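Local coordinates for Thiol:disulfide interchange protein DsbL (PDB 3C7M) that oxidises thiols in the periplasm by passing its disulfide bond to other proteins, working with DsbI to form an essential disulfide in AssT, at residues Y172-K177 with A186-E191; T40-E45 with K180-M185; I22-Y27 with K152-V157. One frame throughout, in Å; residues are numbered along the deposited sequence.

How the contacts relate
The three contacts illustrate how a thioredoxin fold is layered. Contacts 1 and 2 share the C-terminal helix 182-193, and their centres lie about 10 Å apart; they meet where Ile189 CD1 of contact 1 comes within 3.4 Å of Val43 CG1 of contact 2. Asp183 and Asp187, one from each contact, bind the same cadmium ion. Contact 3, centred about 16 Å from contact 1 and about 19 Å from contact 2, reaches the same sheet as contact 1 but joins it to helix 154-161. Its strand leads towards Cys29 and Cys32, the redox-active pair, reduced in this crystal; Val24 is close to the pair but makes no contact with it.

Contact 1. Residues Y172-K177 with A186-E191; sequences YLIYTK and ADLIRE. With CD (cadmium ion), chain E.
With CG1 set beside the backbone N (chi1 -63°) and CD1 stretched out beyond it (chi2 169°), Ile174 reaches from its strand to helix 182-193, where Leu188 answers with its CG anti to the backbone N (chi1 173°). This is the strand-to-helix packing that closes a thioredoxin fold: strand 172-174, the second arm of the C-terminal hairpin, turns through a short link into the last helix, which folds back over the sheet. Ile174 and Leu188 meet tip to tip. The methyl CD2 of Leu188 sits 3.8 Å from Ile174 CG1 and 3.9 Å from Ile174 CG2, so one methyl covers the fork of the isoleucine. Ile189 contributes differently. Its side chain lies crosswise to that of Ile174, and its CG1 comes within 3.8 Å of Ile174 CD1. The end of Ile174 is thus shared between consecutive helix residues. All three side chains are buried, and the contact is purely apolar. Around them, Leu188 also touches Tyr7 of strand 7-9, Ile189 touches Val168, and Leu173, the residue before Ile174, packs on helix 154-161. On another side of the helix a cadmium ion is bound, with Asp183 as one ligand and Asp187 as another; the carboxylate of Asp187 holds the metal through both oxygens, OD1 at 2.5 Å and OD2 at 2.3 Å.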
# COMPACT_ATOMS: atom_id res chain seq x y z
N TYR A 172 -6.98 14.40 -2.49
CA TYR A 172 -8.36 13.95 -2.57
C TYR A 172 -8.49 12.51 -2.11
O TYR A 172 -8.02 11.60 -2.80
CB TYR A 172 -8.89 14.11 -4.00
CG TYR A 172 -8.76 15.54 -4.51
CD1 TYR A 172 -9.66 16.52 -4.08
CD2 TYR A 172 -7.75 15.90 -5.39
CE1 TYR A 172 -9.54 17.84 -4.53
CE2 TYR A 172 -7.62 17.22 -5.84
CZ TYR A 172 -8.53 18.18 -5.41
OH TYR A 172 -8.42 19.48 -5.85
N LEU A 173 -9.11 12.32 -0.95
CA LEU A 173 -9.29 11.00 -0.37
C LEU A 173 -10.64 10.41 -0.79
O LEU A 173 -11.71 10.95 -0.46
CB LEU A 173 -9.18 11.07 1.16
CG LEU A 173 -9.53 9.82 1.98
CD1 LEU A 173 -8.78 8.59 1.53
CD2 LEU A 173 -9.24 10.06 3.46
N ILE A 174 -10.59 9.30 -1.51
CA ILE A 174 -11.83 8.62 -1.89
C ILE A 174 -12.47 7.97 -0.66
O ILE A 174 -11.76 7.46 0.21
CB ILE A 174 -11.56 7.59 -3.00
CG1 ILE A 174 -11.06 8.32 -4.25
CG2 ILE A 174 -12.81 6.73 -3.28
CD1 ILE A 174 -10.51 7.41 -5.34
N TYR A 175 -13.79 8.02 -0.56
CA TYR A 175 -14.48 7.24 0.46
C TYR A 175 -14.63 5.80 -0.02
O TYR A 175 -15.38 5.52 -0.96
CB TYR A 175 -15.85 7.85 0.81
CG TYR A 175 -15.77 9.04 1.74
CD1 TYR A 175 -15.36 8.89 3.07
CD2 TYR A 175 -16.10 10.32 1.30
CE1 TYR A 175 -15.27 9.98 3.92
CE2 TYR A 175 -16.03 11.42 2.15
CZ TYR A 175 -15.60 11.24 3.46
OH TYR A 175 -15.53 12.34 4.30
N THR A 176 -13.90 4.89 0.62
CA THR A 176 -13.90 3.49 0.24
C THR A 176 -15.31 2.88 0.12
O THR A 176 -15.58 2.13 -0.81
CB THR A 176 -12.99 2.66 1.18
OG1 THR A 176 -11.65 3.14 1.05
CG2 THR A 176 -13.04 1.17 0.84
N LYS A 177 -16.20 3.25 1.04
CA LYS A 177 -17.57 2.71 1.05
C LYS A 177 -18.40 3.12 -0.16
O LYS A 177 -19.43 2.49 -0.43
CB LYS A 177 -18.29 3.09 2.35
CG LYS A 177 -18.51 4.58 2.55
CD LYS A 177 -19.36 4.84 3.79
CE LYS A 177 -19.42 6.33 4.11
NZ LYS A 177 -19.96 6.59 5.47
N ALA A 186 -12.26 4.27 -11.44
CA ALA A 186 -11.34 4.84 -12.40
C ALA A 186 -11.86 6.19 -12.90
O ALA A 186 -11.09 7.14 -13.00
CB ALA A 186 -11.11 3.88 -13.56
N ASP A 187 -13.17 6.27 -13.18
CA ASP A 187 -13.81 7.54 -13.58
C ASP A 187 -13.55 8.62 -12.52
O ASP A 187 -13.16 9.74 -12.85
CB ASP A 187 -15.33 7.37 -13.76
CG ASP A 187 -15.70 6.61 -15.03
OD1 ASP A 187 -14.82 6.05 -15.72
OD2 ASP A 187 -16.92 6.54 -15.31
N LEU A 188 -13.78 8.26 -11.25
CA LEU A 188 -13.61 9.19 -10.14
C LEU A 188 -12.17 9.68 -10.04
O LEU A 188 -11.92 10.88 -9.91
CB LEU A 188 -14.05 8.56 -8.82
CG LEU A 188 -13.78 9.34 -7.53
CD1 LEU A 188 -14.42 10.72 -7.54
CD2 LEU A 188 -14.28 8.53 -6.35
N ILE A 189 -11.22 8.74 -10.12
CA ILE A 189 -9.80 9.10 -10.04
C ILE A 189 -9.41 10.10 -11.13
O ILE A 189 -8.65 11.04 -10.88
CB ILE A 189 -8.88 7.85 -10.07
CG1 ILE A 189 -8.99 7.07 -8.76
CG2 ILE A 189 -7.42 8.25 -10.32
CD1 ILE A 189 -8.49 5.65 -8.88
N ARG A 190 -9.91 9.88 -12.35
CA ARG A 190 -9.64 10.80 -13.46
C ARG A 190 -10.19 12.18 -13.20
O ARG A 190 -9.52 13.18 -13.49
CB ARG A 190 -10.20 10.24 -14.76
CG ARG A 190 -9.46 9.02 -15.18
CD ARG A 190 -9.55 8.77 -16.65
NE ARG A 190 -8.57 7.75 -16.98
CZ ARG A 190 -7.37 8.00 -17.47
NH1 ARG A 190 -6.99 9.24 -17.74
NH2 ARG A 190 -6.55 6.99 -17.72
N GLU A 191 -11.41 12.25 -12.66
CA GLU A 191 -12.04 13.53 -12.31
C GLU A 191 -11.20 14.26 -11.27
O GLU A 191 -10.90 15.45 -11.42
CB GLU A 191 -13.47 13.34 -11.80
CG GLU A 191 -14.08 14.63 -11.23
CD GLU A 191 -15.59 14.63 -11.17
OE1 GLU A 191 -16.23 13.61 -11.51
OE2 GLU A 191 -16.16 15.68 -10.77
CD CD E . -16.70 5.09 -17.08

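Contact 2. Residues T40-E45 with K180-M185; sequences TGPVSE and KSIDAM. With CD (cadmium ion), chain E.
Val43 packs against Ile182 and Met185 where helix 40-46, following the helix at whose start the CxxC motif lies, meets the beginning of the C-terminal helix of the thioredoxin fold. Val43 and Met185 form the buried side, and Ile182 bridges it to the outer one. Val43 CG2 lies 3.6 Å from the carbonyl O of Ile182 and 3.7 Å from Ile182 CG2, the two side chains running antiparallel alongside each other. Met185, its chain extended beyond CG, passes roughly perpendicular to the valine. The sulfur SD of Met185 meets both branches, at 3.9 Å from Val43 CG2 and 4.0 Å from Val43 CG1, and so closes the inner edge of the contact. The outer side is just as close but more exposed, facing the outside of the molecule. There the ring of Pro42 presents CB at 3.7 Å from Ile182 CD1, and a triethylene glycol molecule, likely a crystallisation additive, lies about 4 Å from the Ile182 side chain. At the start of helix 182-193, Ser181 is the N-cap, its OG accepting from Ala184 N at 3.0 Å in a fairly straight bond (162°), while Asp183, directed away from helix 40-46, binds cadmium through OD1 at 2.2 Å. Between 40-45 and 180-185 the contact is therefore apolar packing, and the negative charge near the helix N-terminus, probably eased by the helix dipole, is turned outward to the metal.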
# COMPACT_ATOMS: atom_id res chain seq x y z
N THR A 40 -7.90 -2.87 -6.81
CA THR A 40 -6.63 -2.11 -6.86
C THR A 40 -5.86 -2.24 -8.17
O THR A 40 -5.51 -1.24 -8.80
CB THR A 40 -5.72 -2.45 -5.66
OG1 THR A 40 -6.45 -2.23 -4.45
CG2 THR A 40 -4.48 -1.55 -5.64
N GLY A 41 -5.61 -3.48 -8.59
CA GLY A 41 -4.85 -3.70 -9.81
C GLY A 41 -5.52 -3.17 -11.06
O GLY A 41 -4.93 -2.34 -11.76
N PRO A 42 -6.74 -3.66 -11.37
CA PRO A 42 -7.43 -3.16 -12.55
C PRO A 42 -7.58 -1.65 -12.58
O PRO A 42 -7.34 -1.05 -13.62
CB PRO A 42 -8.80 -3.85 -12.47
CG PRO A 42 -8.52 -5.12 -11.76
CD PRO A 42 -7.48 -4.75 -10.72
N VAL A 43 -7.92 -1.03 -11.44
CA VAL A 43 -8.11 0.42 -11.42
C VAL A 43 -6.79 1.17 -11.65
O VAL A 43 -6.75 2.11 -12.44
CB VAL A 43 -8.82 0.90 -10.12
CG1 VAL A 43 -8.80 2.41 -10.01
CG2 VAL A 43 -10.25 0.41 -10.09
N SER A 44 -5.72 0.75 -10.97
CA SER A 44 -4.42 1.41 -11.11
C SER A 44 -3.89 1.29 -12.53
O SER A 44 -3.29 2.23 -13.06
CB SER A 44 -3.41 0.86 -10.10
OG SER A 44 -3.90 0.98 -8.78
N GLU A 45 -4.12 0.14 -13.16
CA GLU A 45 -3.71 -0.10 -14.54
C GLU A 45 -4.43 0.87 -15.48
O GLU A 45 -3.83 1.41 -16.42
CB GLU A 45 -4.01 -1.56 -14.92
CG GLU A 45 -3.85 -1.90 -16.41
CD GLU A 45 -2.42 -1.87 -16.89
OE1 GLU A 45 -1.49 -2.05 -16.07
OE2 GLU A 45 -2.21 -1.68 -18.11
N LYS A 180 -18.15 1.40 -6.07
CA LYS A 180 -19.11 0.39 -6.52
C LYS A 180 -18.62 -0.49 -7.67
O LYS A 180 -19.16 -1.58 -7.88
CB LYS A 180 -20.47 1.02 -6.84
CG LYS A 180 -21.17 1.60 -5.60
CD LYS A 180 -21.37 0.55 -4.49
CE LYS A 180 -21.11 1.13 -3.09
NZ LYS A 180 -22.01 2.28 -2.76
N SER A 181 -17.60 -0.02 -8.38
CA SER A 181 -17.04 -0.78 -9.50
C SER A 181 -15.66 -0.28 -9.90
O SER A 181 -15.26 0.83 -9.54
CB SER A 181 -17.97 -0.73 -10.71
OG SER A 181 -17.99 0.57 -11.27
N ILE A 182 -14.95 -1.11 -10.67
CA ILE A 182 -13.66 -0.73 -11.23
C ILE A 182 -13.83 0.51 -12.13
O ILE A 182 -13.09 1.48 -12.01
CB ILE A 182 -13.03 -1.90 -12.02
CG1 ILE A 182 -12.53 -2.97 -11.05
CG2 ILE A 182 -11.89 -1.41 -12.91
CD1 ILE A 182 -12.38 -4.35 -11.69
N ASP A 183 -14.84 0.48 -12.99
CA ASP A 183 -15.05 1.59 -13.91
C ASP A 183 -15.33 2.91 -13.18
O ASP A 183 -14.72 3.93 -13.49
CB ASP A 183 -16.15 1.29 -14.92
CG ASP A 183 -16.31 2.39 -15.94
OD1 ASP A 183 -17.01 3.39 -15.64
OD2 ASP A 183 -15.70 2.26 -17.03
N ALA A 184 -16.25 2.86 -12.21
CA ALA A 184 -16.65 4.06 -11.49
C ALA A 184 -15.49 4.63 -10.68
O ALA A 184 -15.32 5.84 -10.62
CB ALA A 184 -17.82 3.77 -10.58
N MET A 185 -14.68 3.75 -10.10
CA MET A 185 -13.51 4.21 -9.35
C MET A 185 -12.49 4.87 -10.27
O MET A 185 -11.92 5.91 -9.93
CB MET A 185 -12.86 3.06 -8.58
CG MET A 185 -11.87 3.56 -7.53
SD MET A 185 -11.05 2.18 -6.73
CE MET A 185 -9.93 3.07 -5.67
CD CD E . -16.70 5.09 -17.08

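Contact 3. Residues I22-Y27 with K152-V157; sequences IKVFSY and KASYDV
Strand 20-25 runs extended past helix 154-161, and the two backbones come nearest at Val24 and Ser154, whose CA atoms are 6.1 Å apart. The short serine side chain is consistent with so close an approach. Both CB atoms point across the gap, and Val24 divides its two methyls between successive turns of the helix. Its CG1, anti to the backbone N (chi1 -176°), presses on Ser154, at 3.5 Å from CB and 3.7 Å from OG. The other branch, CG2, lies beside the backbone N and meets Val157 CG1 at 4.0 Å, the two valines crossing at a slant. Ser154 therefore offers its methylene to the core, while its hydroxyl turns to backbone carbonyls, chiefly Trp151 O, with His57 O as a second partner; its one proton can only be shared between them. The contact joins the central sheet of the thioredoxin fold to the helix on one of its faces. Val24 pairs through its backbone with Ala165, and Val157 rests on Ala165 and Val167 of the same neighbouring strand. Ser154 touches Phe56, so the helix lies across strands 165-168, 20-25 and 52-57, while Phe25, next along and directed away, packs on helix 92-106.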
# COMPACT_ATOMS: atom_id res chain seq x y z
N ILE A 22 -2.11 7.25 -4.26
CA ILE A 22 -1.56 6.65 -3.06
C ILE A 22 -2.63 5.74 -2.47
O ILE A 22 -3.81 6.11 -2.42
CB ILE A 22 -1.11 7.73 -2.04
CG1 ILE A 22 0.18 8.39 -2.53
CG2 ILE A 22 -0.95 7.14 -0.63
CD1 ILE A 22 0.62 9.62 -1.73
N LYS A 23 -2.23 4.54 -2.07
CA LYS A 23 -3.13 3.66 -1.34
C LYS A 23 -2.54 3.38 0.03
O LYS A 23 -1.55 2.65 0.15
CB LYS A 23 -3.39 2.36 -2.09
CG LYS A 23 -4.40 1.47 -1.35
CD LYS A 23 -4.33 0.03 -1.80
CE LYS A 23 -2.97 -0.56 -1.45
NZ LYS A 23 -3.07 -2.01 -1.17
N VAL A 24 -3.14 3.98 1.05
CA VAL A 24 -2.75 3.67 2.42
C VAL A 24 -3.39 2.34 2.80
O VAL A 24 -4.59 2.15 2.64
CB VAL A 24 -3.16 4.78 3.42
CG1 VAL A 24 -2.62 4.44 4.82
CG2 VAL A 24 -2.62 6.13 2.95
N PHE A 25 -2.58 1.39 3.26
CA PHE A 25 -3.10 0.07 3.58
C PHE A 25 -2.34 -0.55 4.74
O PHE A 25 -1.31 -0.04 5.16
CB PHE A 25 -3.05 -0.85 2.35
CG PHE A 25 -1.69 -1.42 2.06
CD1 PHE A 25 -0.64 -0.59 1.63
CD2 PHE A 25 -1.44 -2.77 2.25
CE1 PHE A 25 0.63 -1.11 1.39
CE2 PHE A 25 -0.17 -3.29 2.01
CZ PHE A 25 0.86 -2.46 1.57
N SER A 26 -2.90 -1.65 5.25
CA SER A 26 -2.22 -2.46 6.27
C SER A 26 -2.38 -3.93 5.92
O SER A 26 -3.46 -4.35 5.51
CB SER A 26 -2.82 -2.22 7.65
OG SER A 26 -2.41 -3.23 8.57
N TYR A 27 -1.32 -4.71 6.10
CA TYR A 27 -1.40 -6.15 5.89
C TYR A 27 -2.53 -6.77 6.75
O TYR A 27 -3.11 -7.80 6.38
CB TYR A 27 -0.06 -6.82 6.22
CG TYR A 27 0.19 -6.97 7.71
CD1 TYR A 27 0.64 -5.91 8.48
CD2 TYR A 27 -0.07 -8.18 8.34
CE1 TYR A 27 0.84 -6.04 9.85
CE2 TYR A 27 0.13 -8.33 9.71
CZ TYR A 27 0.58 -7.26 10.45
OH TYR A 27 0.78 -7.43 11.80
N LYS A 152 5.04 7.68 7.23
CA LYS A 152 4.59 8.13 8.55
C LYS A 152 3.28 8.91 8.43
O LYS A 152 2.50 8.95 9.38
CB LYS A 152 5.64 9.00 9.24
CG LYS A 152 6.97 8.30 9.50
CD LYS A 152 6.85 7.23 10.59
CE LYS A 152 8.21 6.61 10.85
NZ LYS A 152 8.22 5.79 12.10
N ALA A 153 3.03 9.48 7.25
CA ALA A 153 1.82 10.26 6.98
C ALA A 153 0.56 9.41 6.92
O ALA A 153 -0.55 9.94 6.90
CB ALA A 153 2.00 11.07 5.68
N SER A 154 0.73 8.08 6.89
CA SER A 154 -0.40 7.15 6.80
C SER A 154 -1.33 7.25 8.00
O SER A 154 -2.55 7.11 7.86
CB SER A 154 0.11 5.72 6.66
OG SER A 154 0.89 5.56 5.49
N TYR A 155 -0.75 7.50 9.17
CA TYR A 155 -1.52 7.48 10.40
C TYR A 155 -2.63 8.52 10.39
O TYR A 155 -3.78 8.21 10.67
CB TYR A 155 -0.57 7.67 11.59
CG TYR A 155 -1.22 7.61 12.95
CD1 TYR A 155 -1.75 8.76 13.55
CD2 TYR A 155 -1.28 6.42 13.66
CE1 TYR A 155 -2.32 8.71 14.83
CE2 TYR A 155 -1.85 6.36 14.93
CZ TYR A 155 -2.37 7.50 15.51
OH TYR A 155 -2.94 7.44 16.77
N ASP A 156 -2.27 9.75 10.02
CA ASP A 156 -3.26 10.83 10.02
C ASP A 156 -4.27 10.68 8.89
O ASP A 156 -5.43 11.05 9.04
CB ASP A 156 -2.56 12.19 9.98
CG ASP A 156 -1.91 12.54 11.32
OD1 ASP A 156 -2.35 12.02 12.36
OD2 ASP A 156 -0.96 13.36 11.31
N VAL A 157 -3.85 10.09 7.78
CA VAL A 157 -4.80 9.85 6.69
C VAL A 157 -5.81 8.75 7.07
O VAL A 157 -7.01 8.84 6.79
CB VAL A 157 -4.07 9.50 5.38
CG1 VAL A 157 -5.05 9.06 4.29
CG2 VAL A 157 -3.26 10.71 4.89